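Local coordinates for protein putative tetR family transcription regulator (PDB 3PPB) that probably binds DNA through a helix-turn-helix motif and regulates transcription as a member of the TetR family, at residues 12-17 with 37-42; 59-64 with 119-124; 85-90 with 183-188. One frame throughout, in Å; residues are numbered along the deposited sequence. Where two conformers were deposited one is given.

In the fold
Interaction 1 lies near the surface, about 23 Å from the centre of the chain, and joins two helices of the probable DNA-binding three-helix domain through alanines, a threonine and an isoleucine-valine contact. Interaction 2 is partly buried, about 10 Å from that centre; helix 53-74, whose L56 and L60 also pack on helix 10-24, meets helix 118-128 through phenylalanine and leucine. Interactions 1 and 2 adjoin, L15 O lying 3.8 Å from L60 CD1. Interaction 3, also partly buried and about 16 Å from the chain's centre, lies on the opposite side of that centre; it is aromatic and includes a side-chain hydrogen bond. The three contacts use six different helices, 53-74 and 82-99 being consecutive.

Interaction 1: 12-17 with 37-42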
# COMPACT_ATOMS: atom_id res chain seq x y z
N GLN A 12 -13.27 22.63 -10.83
CA GLN A 12 -13.58 21.20 -11.07
C GLN A 12 -12.77 20.63 -12.23
O GLN A 12 -12.33 19.49 -12.13
CB GLN A 12 -15.08 20.95 -11.30
CG GLN A 12 -15.54 19.49 -11.21
CD GLN A 12 -15.16 18.77 -9.93
OE1 GLN A 12 -15.11 19.36 -8.83
NE2 GLN A 12 -14.92 17.48 -10.04
N ALA A 13 -12.58 21.42 -13.31
CA ALA A 13 -11.77 21.01 -14.47
C ALA A 13 -10.32 20.75 -14.03
O ALA A 13 -9.72 19.76 -14.46
CB ALA A 13 -11.82 22.08 -15.55
N ILE A 14 -9.78 21.62 -13.13
CA ILE A 14 -8.43 21.49 -12.59
C ILE A 14 -8.33 20.21 -11.75
O ILE A 14 -7.45 19.39 -12.02
CB ILE A 14 -7.99 22.74 -11.77
CG1 ILE A 14 -7.81 23.98 -12.68
CG2 ILE A 14 -6.69 22.43 -10.97
CD1 ILE A 14 -8.01 25.35 -11.99
N LEU A 15 -9.25 20.02 -10.78
CA LEU A 15 -9.27 18.85 -9.90
C LEU A 15 -9.36 17.54 -10.69
O LEU A 15 -8.54 16.65 -10.46
CB LEU A 15 -10.42 18.97 -8.90
CG LEU A 15 -10.18 19.93 -7.74
CD1 LEU A 15 -11.51 20.35 -7.12
CD2 LEU A 15 -9.28 19.31 -6.69
N GLU A 16 -10.29 17.44 -11.66
CA GLU A 16 -10.50 16.27 -12.53
C GLU A 16 -9.28 15.98 -13.42
O GLU A 16 -8.95 14.81 -13.63
CB GLU A 16 -11.73 16.48 -13.44
CG GLU A 16 -13.06 16.26 -12.75
CD GLU A 16 -14.27 16.30 -13.67
OE1 GLU A 16 -14.16 15.84 -14.83
OE2 GLU A 16 -15.34 16.78 -13.22
N THR A 17 -8.66 17.03 -13.99
CA THR A 17 -7.49 16.90 -14.87
C THR A 17 -6.29 16.48 -14.02
O THR A 17 -5.54 15.59 -14.46
CB THR A 17 -7.23 18.21 -15.67
OG1 THR A 17 -8.27 18.41 -16.64
CG2 THR A 17 -5.90 18.20 -16.37
N ARG A 37 -3.29 23.56 -18.89
CA ARG A 37 -3.56 23.35 -20.32
C ARG A 37 -4.61 22.27 -20.54
O ARG A 37 -5.61 22.53 -21.23
CB ARG A 37 -2.27 22.97 -21.06
CG ARG A 37 -2.43 22.87 -22.58
CD ARG A 37 -1.14 22.49 -23.30
NE ARG A 37 -0.61 21.18 -22.90
CZ ARG A 37 0.45 21.02 -22.11
NH1 ARG A 37 1.09 22.08 -21.62
NH2 ARG A 37 0.87 19.80 -21.80
N GLU A 38 -4.40 21.07 -19.96
CA GLU A 38 -5.32 19.96 -20.11
C GLU A 38 -6.71 20.32 -19.53
O GLU A 38 -7.71 19.84 -20.06
CB GLU A 38 -4.77 18.69 -19.47
CG GLU A 38 -3.52 18.14 -20.13
CD GLU A 38 -3.77 17.30 -21.37
OE1 GLU A 38 -4.10 17.88 -22.43
OE2 GLU A 38 -3.63 16.06 -21.28
N ALA A 39 -6.77 21.20 -18.51
CA ALA A 39 -8.04 21.63 -17.89
C ALA A 39 -8.71 22.72 -18.73
O ALA A 39 -9.93 22.89 -18.68
CB ALA A 39 -7.82 22.12 -16.46
N GLY A 40 -7.89 23.44 -19.50
CA GLY A 40 -8.34 24.54 -20.34
C GLY A 40 -8.46 25.83 -19.55
O GLY A 40 -9.40 26.59 -19.75
N VAL A 41 -7.51 26.05 -18.61
CA VAL A 41 -7.43 27.26 -17.78
C VAL A 41 -6.03 27.87 -17.88
O VAL A 41 -5.06 27.17 -18.17
CB VAL A 41 -7.83 27.05 -16.28
CG1 VAL A 41 -9.30 26.67 -16.14
CG2 VAL A 41 -6.91 26.05 -15.57
N ALA A 42 -5.94 29.19 -17.63
CA ALA A 42 -4.67 29.90 -17.60
C ALA A 42 -3.94 29.50 -16.32
O ALA A 42 -4.61 29.24 -15.31
CB ALA A 42 -4.90 31.41 -17.64
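The first helix of the TetR-type three-helix DNA-binding domain packs here on the end of the first helix of the predicted helix-turn-helix, where A13, I14 and T17 meet E38, A39 and V41. A13 and A39 bring the two backbones close, with 5.1 Å between A13 CA and A39 CA, an approach that their short side chains permit. The A39 methyl points toward helix 12-17, its CB 3.6 Å from A13 O and close to the T17 hydroxyl as well. Just past A39 the helix ends in a Schellman motif: G40 takes positive phi (84°), and V41 N returns to the carbonyl of A36. That turn carries V41 back toward the first helix, where its CG2 branch meets I14 CG1 at 3.7 Å and also touches I14 CD1, the two side chains crossing at about a right angle. I14 is buried, and its side chain also touches I35, L46, H49, F50 and L56, so the V41 contact lies at one border of the domain's hydrophobic core. T17 splits its two branches. With OG1 beside the backbone N (chi1 -69°), CG2 is anti to it and lies against E38 CB, while the carboxylate of E38 bends away. OG1 swings back along its own helix and donates to A13 O at 2.9 Å. This carbonyl also accepts the helical bond from T17 N, and the two donors approach from opposite faces of its plane, the hydroxyl tilted 29° out of it.

Interaction 2: 59-64 with 119-124; sequences QLFLGV and SVRDQA
F61 and L62, neighbours on helix 53-74, reach across to V120, R121 and A124 of helix 118-128. The two short segments run nearly parallel, their axes 10.1 Å apart and crossing at -15°, and long side chains bridge the distance. From CB, which points at the opposite helix, the F61 side chain extends with CG anti to the backbone N (chi1 -179°), sending the ring outward between the helices. CD2 meets the CG1 branch of V120 at 3.7 Å, and here the two side chains slide past one another in opposite directions. One atom further, CE2 lies 3.8 Å from A124 CB and also approaches R121 CA. At the tip, CZ comes to 4.2 Å from R121 CG, so the ring touches the aliphatic base of the arginine; the guanidinium plane is turned 81° from that of the ring. F106 of helix 101-110 and V116 also pack on F61. L62 fills the neighbouring place: its CB is not aimed at the other helix, but CD2 comes round to lie 3.7 Å from V120 O and 3.9 Å from V120 CG1. The same methyl approaches A124. The arginine itself leads away, and its NE makes a weak hydrogen bond to V116 O. Between the segments the contact is therefore apolar, resting on the fit of one ring and one leucine methyl against the valine, the alanine and the aliphatic base of R121, while the charged end of R121 points toward the second subunit, where its pair with D170 of that chain is long and weak and R166 of the same chain brings a like charge near.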
# COMPACT_ATOMS: atom_id res chain seq x y z
N GLN A 59 -5.98 18.83 -1.55
CA GLN A 59 -7.41 19.08 -1.72
C GLN A 59 -8.06 17.95 -2.50
O GLN A 59 -9.16 17.52 -2.15
CB GLN A 59 -7.68 20.45 -2.40
CG GLN A 59 -7.33 21.68 -1.53
CD GLN A 59 -7.98 21.65 -0.16
OE1 GLN A 59 -9.21 21.65 -0.03
NE2 GLN A 59 -7.16 21.59 0.88
N LEU A 60 -7.36 17.44 -3.53
CA LEU A 60 -7.84 16.31 -4.31
C LEU A 60 -7.95 15.07 -3.41
O LEU A 60 -8.99 14.39 -3.40
CB LEU A 60 -6.87 16.05 -5.48
CG LEU A 60 -7.19 14.87 -6.38
CD1 LEU A 60 -8.56 15.02 -7.06
CD2 LEU A 60 -6.08 14.66 -7.41
N PHE A 61 -6.87 14.78 -2.65
CA PHE A 61 -6.76 13.65 -1.73
C PHE A 61 -7.94 13.61 -0.77
O PHE A 61 -8.64 12.60 -0.72
CB PHE A 61 -5.43 13.73 -0.95
CG PHE A 61 -5.18 12.60 0.02
CD1 PHE A 61 -4.73 11.37 -0.42
CD2 PHE A 61 -5.37 12.78 1.39
CE1 PHE A 61 -4.52 10.32 0.48
CE2 PHE A 61 -5.12 11.74 2.28
CZ PHE A 61 -4.70 10.53 1.82
N LEU A 62 -8.19 14.73 -0.05
CA LEU A 62 -9.27 14.82 0.95
C LEU A 62 -10.64 14.70 0.28
O LEU A 62 -11.55 14.06 0.85
CB LEU A 62 -9.17 16.10 1.79
CG LEU A 62 -7.92 16.26 2.67
CD1 LEU A 62 -7.82 17.67 3.20
CD2 LEU A 62 -7.89 15.23 3.82
N GLY A 63 -10.76 15.28 -0.92
CA GLY A 63 -11.98 15.23 -1.71
C GLY A 63 -12.38 13.82 -2.09
O GLY A 63 -13.53 13.42 -1.85
N VAL A 64 -11.43 13.04 -2.64
CA VAL A 64 -11.66 11.64 -3.03
C VAL A 64 -11.94 10.79 -1.76
O VAL A 64 -12.88 10.00 -1.76
CB VAL A 64 -10.53 11.03 -3.92
CG1 VAL A 64 -10.91 9.62 -4.37
CG2 VAL A 64 -10.26 11.91 -5.16
N SER A 119 0.08 15.05 8.23
CA SER A 119 -1.04 15.79 8.81
C SER A 119 -2.32 15.65 7.96
O SER A 119 -3.40 15.50 8.53
CB SER A 119 -0.68 17.27 9.00
OG SER A 119 -0.30 17.89 7.78
N VAL A 120 -2.18 15.65 6.62
CA VAL A 120 -3.31 15.50 5.68
C VAL A 120 -3.81 14.04 5.71
O VAL A 120 -5.02 13.82 5.71
CB VAL A 120 -2.95 15.98 4.26
CG1 VAL A 120 -4.05 15.67 3.25
CG2 VAL A 120 -2.65 17.48 4.27
N ARG A 121 -2.88 13.06 5.79
CA ARG A 121 -3.22 11.64 5.89
C ARG A 121 -3.98 11.40 7.21
O ARG A 121 -4.91 10.59 7.23
CB ARG A 121 -1.98 10.75 5.80
CG ARG A 121 -1.39 10.67 4.38
CD ARG A 121 -0.38 9.55 4.20
NE ARG A 121 0.90 9.79 4.89
CZ ARG A 121 1.32 9.12 5.97
NH1 ARG A 121 0.56 8.17 6.50
NH2 ARG A 121 2.49 9.40 6.52
N ASP A 122 -3.62 12.16 8.29
CA ASP A 122 -4.26 12.10 9.60
C ASP A 122 -5.69 12.64 9.54
O ASP A 122 -6.57 12.06 10.17
CB ASP A 122 -3.45 12.89 10.66
CG ASP A 122 -2.15 12.24 11.10
OD1 ASP A 122 -1.98 11.01 10.87
OD2 ASP A 122 -1.31 12.94 11.71
N GLN A 123 -5.90 13.75 8.79
CA GLN A 123 -7.23 14.36 8.63
C GLN A 123 -8.16 13.36 7.93
O GLN A 123 -9.32 13.25 8.32
CB GLN A 123 -7.15 15.70 7.87
CG GLN A 123 -8.51 16.36 7.51
CD GLN A 123 -9.50 16.55 8.64
OE1 GLN A 123 -9.15 16.92 9.77
NE2 GLN A 123 -10.78 16.34 8.35
N ALA A 124 -7.65 12.62 6.94
CA ALA A 124 -8.44 11.62 6.24
C ALA A 124 -8.77 10.43 7.18
O ALA A 124 -9.91 9.96 7.20
CB ALA A 124 -7.69 11.13 5.01

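Interaction 3: 85-90 with 183-188; sequences DAEQLW and ASFALF
Helix 85-90 crosses helix 183-188 steeply, with 122° between their directions, 10.6 Å between the axes and the nearest CA pair at E87 and F185. W90 inserts its indole among S184, F185 and F188, its CG anti to the backbone N, which carries the ring out toward the other helix. The six-membered ring lies over F188 in an offset stack, centroids 4.4 Å apart and planes 18° from parallel; W90 CE3 sits over the centre of the phenylalanine ring. F188 CB adds a CH-pi contact to the same indole ring. At the indole edge, W90 NE1 donates to S184 OG at 3.1 Å, nearly straight at 165° and with the acceptor almost in the ring plane. Together with the stack this helps to fix the rotation of the indole, and the serine oxygen is fixed in turn by a hydrogen bond with R181 O one helical turn earlier. The F185 ring lies between W90 and the A86-E87 backbone. W90 CD1 is near the plane of that ring at its edge and 3.7 Å from F185 CB, the two rings being oblique to each other. E87 covers one face of the F185 ring, with CB 3.9 Å from its centroid in a CH-pi contact and CA 3.4 Å from F185 CE1. A164 of helix 150-170 also touches W90, and Y148 and L152 of the second subunit pack on 183-188. The arrangement is an aromatic cluster of W90, F185 and F188 joining two helices of the all-helical C-terminal part of a TetR-like fold, beside the dimer partner.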
# COMPACT_ATOMS: atom_id res chain seq x y z
N ASP A 85 -22.54 -5.24 9.61
CA ASP A 85 -22.26 -3.88 9.15
C ASP A 85 -20.85 -3.81 8.57
O ASP A 85 -20.67 -3.20 7.50
CB ASP A 85 -22.40 -2.84 10.28
CG ASP A 85 -23.80 -2.69 10.89
OD1 ASP A 85 -24.78 -3.13 10.25
OD2 ASP A 85 -23.90 -2.14 12.00
N ALA A 86 -19.86 -4.45 9.27
CA ALA A 86 -18.47 -4.51 8.82
C ALA A 86 -18.40 -5.19 7.45
O ALA A 86 -17.68 -4.71 6.59
CB ALA A 86 -17.61 -5.26 9.83
N GLU A 87 -19.21 -6.25 7.24
CA GLU A 87 -19.30 -6.97 5.96
C GLU A 87 -19.86 -6.07 4.86
O GLU A 87 -19.27 -6.02 3.78
CB GLU A 87 -20.14 -8.22 6.13
CG GLU A 87 -20.10 -9.15 4.93
CD GLU A 87 -20.93 -10.38 5.18
OE1 GLU A 87 -22.11 -10.24 5.57
OE2 GLU A 87 -20.37 -11.50 5.05
N GLN A 88 -20.98 -5.36 5.13
CA GLN A 88 -21.59 -4.41 4.20
C GLN A 88 -20.60 -3.29 3.86
O GLN A 88 -20.51 -2.90 2.70
CB GLN A 88 -22.86 -3.77 4.80
CG GLN A 88 -24.06 -4.67 5.03
CD GLN A 88 -25.21 -3.85 5.62
OE1 GLN A 88 -25.85 -3.04 4.95
NE2 GLN A 88 -25.48 -4.03 6.92
N LEU A 89 -19.86 -2.76 4.88
CA LEU A 89 -18.90 -1.67 4.64
C LEU A 89 -17.74 -2.14 3.78
O LEU A 89 -17.32 -1.42 2.88
CB LEU A 89 -18.36 -1.09 5.95
CG LEU A 89 -19.29 -0.11 6.69
CD1 LEU A 89 -18.92 -0.02 8.12
CD2 LEU A 89 -19.28 1.29 6.04
N TRP A 90 -17.24 -3.36 4.06
CA TRP A 90 -16.13 -3.95 3.32
C TRP A 90 -16.52 -4.17 1.85
O TRP A 90 -15.77 -3.75 0.96
CB TRP A 90 -15.74 -5.27 3.99
CG TRP A 90 -14.70 -6.05 3.25
CD1 TRP A 90 -14.90 -7.15 2.47
CD2 TRP A 90 -13.30 -5.75 3.18
NE1 TRP A 90 -13.69 -7.61 1.99
CE2 TRP A 90 -12.70 -6.76 2.40
CE3 TRP A 90 -12.49 -4.73 3.71
CZ2 TRP A 90 -11.32 -6.79 2.15
CZ3 TRP A 90 -11.13 -4.77 3.47
CH2 TRP A 90 -10.56 -5.79 2.71
N ALA A 183 -13.62 -14.89 0.94
CA ALA A 183 -12.27 -15.07 1.49
C ALA A 183 -11.67 -13.73 1.85
O ALA A 183 -11.05 -13.61 2.91
CB ALA A 183 -11.39 -15.82 0.49
N SER A 184 -11.90 -12.69 1.03
CA SER A 184 -11.36 -11.34 1.29
C SER A 184 -11.95 -10.77 2.57
O SER A 184 -11.18 -10.23 3.36
CB SER A 184 -11.56 -10.39 0.11
OG SER A 184 -12.88 -9.88 0.04
N PHE A 185 -13.25 -10.90 2.80
CA PHE A 185 -13.83 -10.43 4.09
C PHE A 185 -13.29 -11.25 5.29
O PHE A 185 -13.05 -10.69 6.37
CB PHE A 185 -15.38 -10.49 4.10
CG PHE A 185 -15.95 -9.97 5.42
CD1 PHE A 185 -15.80 -8.64 5.80
CD2 PHE A 185 -16.61 -10.83 6.30
CE1 PHE A 185 -16.29 -8.18 7.03
CE2 PHE A 185 -17.11 -10.37 7.52
CZ PHE A 185 -16.96 -9.03 7.87
N ALA A 186 -13.12 -12.58 5.11
CA ALA A 186 -12.62 -13.46 6.17
C ALA A 186 -11.23 -13.00 6.64
O ALA A 186 -11.01 -12.88 7.85
CB ALA A 186 -12.58 -14.91 5.70
N LEU A 187 -10.33 -12.65 5.69
CA LEU A 187 -8.98 -12.16 6.03
C LEU A 187 -9.10 -10.86 6.79
O LEU A 187 -8.41 -10.68 7.77
CB LEU A 187 -8.09 -11.98 4.78
CG LEU A 187 -7.56 -13.27 4.13
CD1 LEU A 187 -7.32 -13.08 2.67
CD2 LEU A 187 -6.30 -13.82 4.83
N PHE A 188 -10.01 -9.97 6.37
CA PHE A 188 -10.24 -8.67 7.00
C PHE A 188 -10.78 -8.82 8.45
O PHE A 188 -10.19 -8.26 9.38
CB PHE A 188 -11.21 -7.84 6.14
CG PHE A 188 -11.62 -6.52 6.75
CD1 PHE A 188 -10.73 -5.45 6.79
CD2 PHE A 188 -12.91 -6.33 7.23
CE1 PHE A 188 -11.13 -4.22 7.31
CE2 PHE A 188 -13.30 -5.11 7.78
CZ PHE A 188 -12.41 -4.06 7.82